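Local atomic coordinates of Phenolphthiocerol/phthiocerol polyketide synthase subunit C (Mycobacterium tuberculosis H37Rv, PDB entry 8QZI), a protein that takes part in building phthiocerol-type polyketide chains as a modular polyketide synthase subunit, with this portion probably its acyl carrier domain. Residues 64-69 / 81-86; 97-102 / 119-124. All coordinates share one frame; numbering follows the deposited sequence.

Contact 1: 64-69 / 81-86; sequences AVLRSG and LGLDSL
Beside the seam where L66 meets L81 and L83, the carboxylate oxygen D84 OD1 accepts from two main-chain N-H groups and so marks the start of helix 85-98. One comes from L86 N, 2.8 Å from D84 OD1, but the bond is bent to 125° at the hydrogen and weak; the other comes from M87. With chi1 at 57° the CG of D84 sits between its backbone N and carbonyl carbon, a turn that carries OD1 to these amides. D84 is the N-cap, and its negative charge at this helix end would be expected to suit the helix dipole. The sequence around it, GLDSL, is the signature of acyl carrier proteins, in which the serine carries the phosphopantetheine arm. By that analogy S85 is the probable attachment residue, although its OG is not modelled; bound coenzyme A and a manganese ion lie about 10 Å from the side chain of L83, and another protein chain packs against S85 and L86.

Across the two segments the side-chain contacts are apolar, with one backbone carbonyl beside them. L66, the last residue of helix 52-66, has CG anti to its carbonyl carbon (chi1 -79°), and both its methyls reach L81: CD1 stands 4.1 Å from L81 CD2, and CD2 lies near the carbonyl oxygen L81 O, though the place of CD2 is less sure. L66 meets L83 at the CD1 methyl of L83, the exact spacing being doubtful. L66 runs at about a right angle to both leucines. I72 and R76 continue the packing on L81, and L78 does so on L83. After L66 the chain leaves helical geometry at R67.

Contact 2: 97-102 / 119-124; sequences ASLGIT and TALCER
L99 and L121 make the first of two apolar meetings between the turn after helix 85-98 and the short helix 119-124. A single methyl from each side does the touching: L99 CD1 lies 3.5 Å from L121 CD2, with L121 CG next at 4.2 Å from the same L99 CD1. The two side chains cross at about a right angle. L54 of helix 52-66 touches both leucines and closes the cluster from a third element.

The second meeting is between an aliphatic branch and the stem of a charged residue. I101 CD1 comes to 3.5 Å from R124 CB, at the foot of the arginine rather than its head. The CB bond of I101 points to helix 119-124, and a chi1 of 32° holds CG1 between the backbone N and the carbonyl carbon, away from a staggered value. R124 begins with CG anti to its own carbonyl carbon, then bends at chi2 and chi3. L42 also packs on I101 and L103 on R124.

Polar features are few. The bent arginine brings its guanidinium back at a slant to I101 CD1 and T102 O, yet R124 NH2 and T102 O are 4.5 Å apart, too far for a hydrogen bond. Within helix 119-124, E123 N donates to T119 O at 3.2 Å, an ordinary helical bond. L121 and R124, three residues apart, lie on the same side of this helix, with both CB bonds directed at 97-102.

Such joining of a helix end and its following loop to helix 119-124, through leucine and isoleucine methyls and the stem of an arginine, is consistent with the small all-helical bundle of acyl carrier domains.

In the fold
Helix 85-98 links the two contacts: contact 1 lies at the loop leading into its N-terminal end, contact 2 around the loop that follows its last turn. They lie on opposite sides of the chain's centre, with centres 20 Å apart and nearest atoms about 10 Å apart, and do not touch. Helix 52-66 takes part directly in contact 1 and supplies L54 behind contact 2. Contact 1 is partly buried, contact 2 a surface contact, and each includes one buried leucine. Leucines alone make the first across its segments, next to a capped helix start near coenzyme A and another protein chain; the second adds an isoleucine and the aliphatic stem of an arginine, and no other chain of the assembly reaches it.

Contact 1: 64-69 / 81-86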
ATOM      1  N   ALA F  64       5.612  17.627  -8.976  1.00138.79           N
ATOM      2  CA  ALA F  64       4.348  17.575  -9.700  1.00146.08           C
ATOM      3  C   ALA F  64       3.464  16.443  -9.192  1.00148.27           C
ATOM      4  O   ALA F  64       2.234  16.524  -9.285  1.00155.06           O
ATOM      5  CB  ALA F  64       4.607  17.424 -11.198  1.00149.09           C
ATOM      6  N   VAL F  65       4.074  15.383  -8.656  1.00144.06           N
ATOM      7  CA  VAL F  65       3.321  14.303  -8.029  1.00143.90           C
ATOM      8  C   VAL F  65       2.907  14.688  -6.611  1.00154.82           C
ATOM      9  O   VAL F  65       1.797  14.370  -6.167  1.00151.25           O
ATOM     10  CB  VAL F  65       4.156  13.006  -8.066  1.00137.21           C
ATOM     11  CG1 VAL F  65       3.663  12.012  -7.039  1.00140.36           C
ATOM     12  CG2 VAL F  65       4.108  12.389  -9.454  1.00135.62           C
ATOM     13  N   LEU F  66       3.779  15.406  -5.895  1.00152.76           N
ATOM     14  CA  LEU F  66       3.528  15.818  -4.516  1.00161.03           C
ATOM     15  C   LEU F  66       2.503  16.944  -4.388  1.00171.38           C
ATOM     16  O   LEU F  66       1.889  17.081  -3.324  1.00175.71           O
ATOM     17  CB  LEU F  66       4.840  16.269  -3.858  1.00156.63           C
ATOM     18  CG  LEU F  66       5.847  15.243  -3.329  1.00149.04           C
ATOM     19  CD1 LEU F  66       7.196  15.905  -3.051  1.00142.73           C
ATOM     20  CD2 LEU F  66       5.310  14.580  -2.068  1.00152.40           C
ATOM     21  N   ARG F  67       2.312  17.756  -5.430  1.00173.00           N
ATOM     22  CA  ARG F  67       1.484  18.959  -5.337  1.00179.79           C
ATOM     23  C   ARG F  67       2.079  19.973  -4.364  1.00182.54           C
ATOM     24  O   ARG F  67       1.349  20.727  -3.713  1.00188.48           O
ATOM     25  CB  ARG F  67       0.045  18.623  -4.934  1.00189.02           C
ATOM     26  CG  ARG F  67      -0.686  17.780  -5.951  1.00191.09           C
ATOM     27  CD  ARG F  67      -0.766  18.497  -7.281  1.00191.35           C
ATOM     28  NE  ARG F  67      -0.848  17.556  -8.392  1.00191.32           N
ATOM     29  CZ  ARG F  67      -0.928  17.913  -9.669  1.00194.30           C
ATOM     30  NH1 ARG F  67      -0.943  19.197 -10.000  1.00198.46           N
ATOM     31  NH2 ARG F  67      -0.994  16.985 -10.615  1.00193.19           N
ATOM     32  N   SER F  68       3.406  19.990  -4.254  1.00171.15           N
ATOM     33  CA  SER F  68       4.116  20.876  -3.347  1.00175.84           C
ATOM     34  C   SER F  68       5.080  21.745  -4.134  1.00182.06           C
ATOM     35  O   SER F  68       5.486  21.404  -5.247  1.00174.39           O
ATOM     36  CB  SER F  68       4.884  20.095  -2.281  1.00168.21           C
ATOM     37  OG  SER F  68       3.993  19.458  -1.382  1.00175.44           O
ATOM     38  N   GLY F  69       5.455  22.870  -3.529  1.00201.41           N
ATOM     39  CA  GLY F  69       6.278  23.853  -4.204  1.00207.82           C
ATOM     40  C   GLY F  69       7.706  23.946  -3.703  1.00205.43           C
ATOM     41  O   GLY F  69       8.564  24.518  -4.383  1.00208.02           O
ATOM     42  N   LEU F  81       8.525  11.657   2.888  1.00122.96           N
ATOM     43  CA  LEU F  81       7.929  12.799   2.203  1.00118.63           C
ATOM     44  C   LEU F  81       6.451  12.602   1.902  1.00114.61           C
ATOM     45  O   LEU F  81       5.884  13.364   1.108  1.00113.73           O
ATOM     46  CB  LEU F  81       8.676  13.083   0.902  1.00115.47           C
ATOM     47  CG  LEU F  81       9.424  14.409   0.914  1.00122.50           C
ATOM     48  CD1 LEU F  81      10.448  14.388   2.030  1.00124.64           C
ATOM     49  CD2 LEU F  81      10.078  14.683  -0.431  1.00120.41           C
ATOM     50  N   GLY F  82       5.825  11.582   2.484  1.00113.30           N
ATOM     51  CA  GLY F  82       4.405  11.367   2.299  1.00112.32           C
ATOM     52  C   GLY F  82       4.025  10.820   0.949  1.00107.99           C
ATOM     53  O   GLY F  82       2.888  11.019   0.513  1.00114.47           O
ATOM     54  N   LEU F  83       4.945  10.131   0.275  1.00104.72           N
ATOM     55  CA  LEU F  83       4.663   9.484  -1.011  1.00109.14           C
ATOM     56  C   LEU F  83       4.141   8.068  -0.780  1.00105.84           C
ATOM     57  O   LEU F  83       4.920   7.120  -0.650  1.00106.07           O
ATOM     58  CB  LEU F  83       5.909   9.452  -1.891  1.00104.13           C
ATOM     59  CG  LEU F  83       6.137  10.695  -2.739  1.00103.30           C
ATOM     60  CD1 LEU F  83       6.567  11.849  -1.825  1.00107.27           C
ATOM     61  CD2 LEU F  83       7.143  10.414  -3.868  1.00 95.49           C
ATOM     62  N   ASP F  84       2.823   7.907  -0.760  1.00105.42           N
ATOM     63  CA  ASP F  84       2.247   6.579  -0.578  1.00103.79           C
ATOM     64  C   ASP F  84       2.517   5.753  -1.834  1.00105.11           C
ATOM     65  O   ASP F  84       3.275   6.146  -2.730  1.00 96.60           O
ATOM     66  CB  ASP F  84       0.757   6.658  -0.216  1.00108.07           C
ATOM     67  CG  ASP F  84      -0.099   7.430  -1.245  1.00108.76           C
ATOM     68  OD1 ASP F  84      -0.057   7.115  -2.456  1.00100.80           O
ATOM     69  OD2 ASP F  84      -0.862   8.332  -0.814  1.00107.20           O
ATOM     70  N   SER F  85       1.901   4.571  -1.892  1.00 99.13           N
ATOM     71  CA  SER F  85       2.105   3.670  -3.019  1.00102.83           C
ATOM     72  C   SER F  85       1.502   4.225  -4.311  1.00 95.82           C
ATOM     73  O   SER F  85       2.046   3.987  -5.397  1.00 90.82           O
ATOM     74  CB  SER F  85       1.522   2.290  -2.685  1.00 97.36           C
ATOM     75  N   LEU F  86       0.395   4.975  -4.218  1.00102.41           N
ATOM     76  CA  LEU F  86      -0.275   5.476  -5.413  1.00 98.49           C
ATOM     77  C   LEU F  86       0.430   6.686  -6.010  1.00109.62           C
ATOM     78  O   LEU F  86       0.424   6.847  -7.235  1.00113.93           O
ATOM     79  CB  LEU F  86      -1.731   5.823  -5.111  1.00 95.12           C
ATOM     80  CG  LEU F  86      -2.566   5.889  -6.394  1.00 93.08           C
ATOM     81  CD1 LEU F  86      -4.039   5.697  -6.131  1.00 95.09           C
ATOM     82  CD2 LEU F  86      -2.321   7.195  -7.153  1.00 92.59           C
TER

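Contact 2: 97-102 / 119-124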
ATOM      1  N   ALA F  97       7.243   7.404 -19.080  1.00113.89           N
ATOM      2  CA  ALA F  97       6.806   8.295 -20.148  1.00118.30           C
ATOM      3  C   ALA F  97       7.800   9.426 -20.416  1.00118.06           C
ATOM      4  O   ALA F  97       7.748  10.035 -21.492  1.00118.56           O
ATOM      5  CB  ALA F  97       5.434   8.873 -19.814  1.00117.68           C
ATOM      6  N   SER F  98       8.695   9.707 -19.466  1.00118.65           N
ATOM      7  CA  SER F  98       9.747  10.721 -19.621  1.00124.08           C
ATOM      8  C   SER F  98      10.947  10.094 -20.322  1.00131.34           C
ATOM      9  O   SER F  98      11.227  10.386 -21.489  1.00117.13           O
ATOM     10  CB  SER F  98      10.130  11.288 -18.249  1.00108.83           C
ATOM     11  OG  SER F  98      10.559  12.631 -18.333  1.00108.88           O
ATOM     12  N   LEU F  99      11.660   9.222 -19.615  1.00136.86           N
ATOM     13  CA  LEU F  99      12.747   8.447 -20.197  1.00145.99           C
ATOM     14  C   LEU F  99      12.133   7.254 -20.913  1.00149.12           C
ATOM     15  O   LEU F  99      11.633   6.326 -20.270  1.00145.28           O
ATOM     16  CB  LEU F  99      13.721   8.011 -19.108  1.00151.58           C
ATOM     17  CG  LEU F  99      13.757   9.001 -17.941  1.00154.24           C
ATOM     18  CD1 LEU F  99      14.730   8.550 -16.866  1.00154.71           C
ATOM     19  CD2 LEU F  99      14.094  10.413 -18.424  1.00157.37           C
ATOM     20  N   GLY F 100      12.166   7.280 -22.241  1.00147.00           N
ATOM     21  CA  GLY F 100      11.430   6.328 -23.053  1.00147.85           C
ATOM     22  C   GLY F 100      11.798   4.874 -22.857  1.00138.39           C
ATOM     23  O   GLY F 100      11.815   4.095 -23.817  1.00147.64           O
ATOM     24  N   ILE F 101      12.097   4.499 -21.619  1.00138.19           N
ATOM     25  CA  ILE F 101      12.379   3.118 -21.255  1.00134.07           C
ATOM     26  C   ILE F 101      11.265   2.627 -20.332  1.00143.51           C
ATOM     27  O   ILE F 101      10.545   3.409 -19.705  1.00118.40           O
ATOM     28  CB  ILE F 101      13.772   2.952 -20.597  1.00124.05           C
ATOM     29  CG1 ILE F 101      14.170   4.198 -19.792  1.00118.71           C
ATOM     30  CG2 ILE F 101      14.840   2.628 -21.635  1.00124.49           C
ATOM     31  CD1 ILE F 101      14.882   3.890 -18.480  1.00113.82           C
ATOM     32  N   THR F 102      11.118   1.304 -20.270  1.00149.22           N
ATOM     33  CA  THR F 102      10.145   0.638 -19.408  1.00155.37           C
ATOM     34  C   THR F 102      10.914  -0.186 -18.382  1.00153.27           C
ATOM     35  O   THR F 102      11.566  -1.174 -18.738  1.00158.77           O
ATOM     36  CB  THR F 102       9.198  -0.240 -20.230  1.00167.23           C
ATOM     37  OG1 THR F 102       8.038   0.515 -20.599  1.00170.02           O
ATOM     38  CG2 THR F 102       8.768  -1.475 -19.445  1.00173.20           C
ATOM     39  N   THR F 119      22.107   6.686 -10.220  1.00110.05           N
ATOM     40  CA  THR F 119      22.779   5.470 -10.662  1.00122.86           C
ATOM     41  C   THR F 119      21.879   4.542 -11.475  1.00133.21           C
ATOM     42  O   THR F 119      22.093   4.356 -12.679  1.00146.93           O
ATOM     43  CB  THR F 119      23.323   4.724  -9.441  1.00112.10           C
ATOM     44  OG1 THR F 119      23.954   5.660  -8.560  1.00106.45           O
ATOM     45  CG2 THR F 119      24.339   3.642  -9.853  1.00118.80           C
ATOM     46  N   ALA F 120      20.865   3.961 -10.829  1.00128.71           N
ATOM     47  CA  ALA F 120      20.183   2.803 -11.403  1.00128.47           C
ATOM     48  C   ALA F 120      19.524   3.125 -12.742  1.00121.20           C
ATOM     49  O   ALA F 120      19.594   2.328 -13.683  1.00130.30           O
ATOM     50  CB  ALA F 120      19.157   2.260 -10.405  1.00128.03           C
ATOM     51  N   LEU F 121      18.868   4.280 -12.846  1.00121.47           N
ATOM     52  CA  LEU F 121      18.279   4.663 -14.125  1.00106.33           C
ATOM     53  C   LEU F 121      19.350   4.998 -15.156  1.00125.45           C
ATOM     54  O   LEU F 121      19.163   4.735 -16.349  1.00122.28           O
ATOM     55  CB  LEU F 121      17.316   5.839 -13.937  1.00102.08           C
ATOM     56  CG  LEU F 121      15.826   5.545 -14.186  1.00 99.25           C
ATOM     57  CD1 LEU F 121      15.393   4.348 -13.363  1.00 94.53           C
ATOM     58  CD2 LEU F 121      14.893   6.739 -13.920  1.00 97.01           C
ATOM     59  N   CYS F 122      20.481   5.558 -14.718  1.00127.73           N
ATOM     60  CA  CYS F 122      21.528   5.973 -15.646  1.00138.57           C
ATOM     61  C   CYS F 122      22.147   4.783 -16.378  1.00158.82           C
ATOM     62  O   CYS F 122      22.728   4.968 -17.456  1.00171.14           O
ATOM     63  CB  CYS F 122      22.599   6.787 -14.902  1.00134.43           C
ATOM     64  SG  CYS F 122      22.898   8.513 -15.494  1.00141.22           S
ATOM     65  N   GLU F 123      22.037   3.566 -15.828  1.00156.99           N
ATOM     66  CA  GLU F 123      22.402   2.374 -16.595  1.00165.30           C
ATOM     67  C   GLU F 123      21.323   2.031 -17.614  1.00166.09           C
ATOM     68  O   GLU F 123      21.626   1.639 -18.747  1.00173.60           O
ATOM     69  CB  GLU F 123      22.649   1.182 -15.665  1.00159.62           C
ATOM     70  CG  GLU F 123      22.253   1.415 -14.219  1.00144.36           C
ATOM     71  CD  GLU F 123      23.455   1.504 -13.301  1.00139.59           C
ATOM     72  OE1 GLU F 123      23.646   0.583 -12.482  1.00136.39           O
ATOM     73  OE2 GLU F 123      24.215   2.488 -13.405  1.00140.09           O
ATOM     74  N   ARG F 124      20.060   2.191 -17.224  1.00154.62           N
ATOM     75  CA  ARG F 124      18.951   1.884 -18.117  1.00156.03           C
ATOM     76  C   ARG F 124      18.935   2.812 -19.323  1.00164.44           C
ATOM     77  O   ARG F 124      18.974   2.354 -20.470  1.00168.44           O
ATOM     78  CB  ARG F 124      17.639   1.974 -17.341  1.00142.29           C
ATOM     79  CG  ARG F 124      17.642   1.165 -16.055  1.00132.85           C
ATOM     80  CD  ARG F 124      17.587  -0.340 -16.323  1.00138.27           C
ATOM     81  NE  ARG F 124      17.997  -0.701 -17.676  1.00148.10           N
ATOM     82  CZ  ARG F 124      17.201  -0.628 -18.738  1.00155.19           C
ATOM     83  NH1 ARG F 124      17.659  -0.970 -19.939  1.00170.82           N
ATOM     84  NH2 ARG F 124      15.954  -0.193 -18.600  1.00145.40           N
TER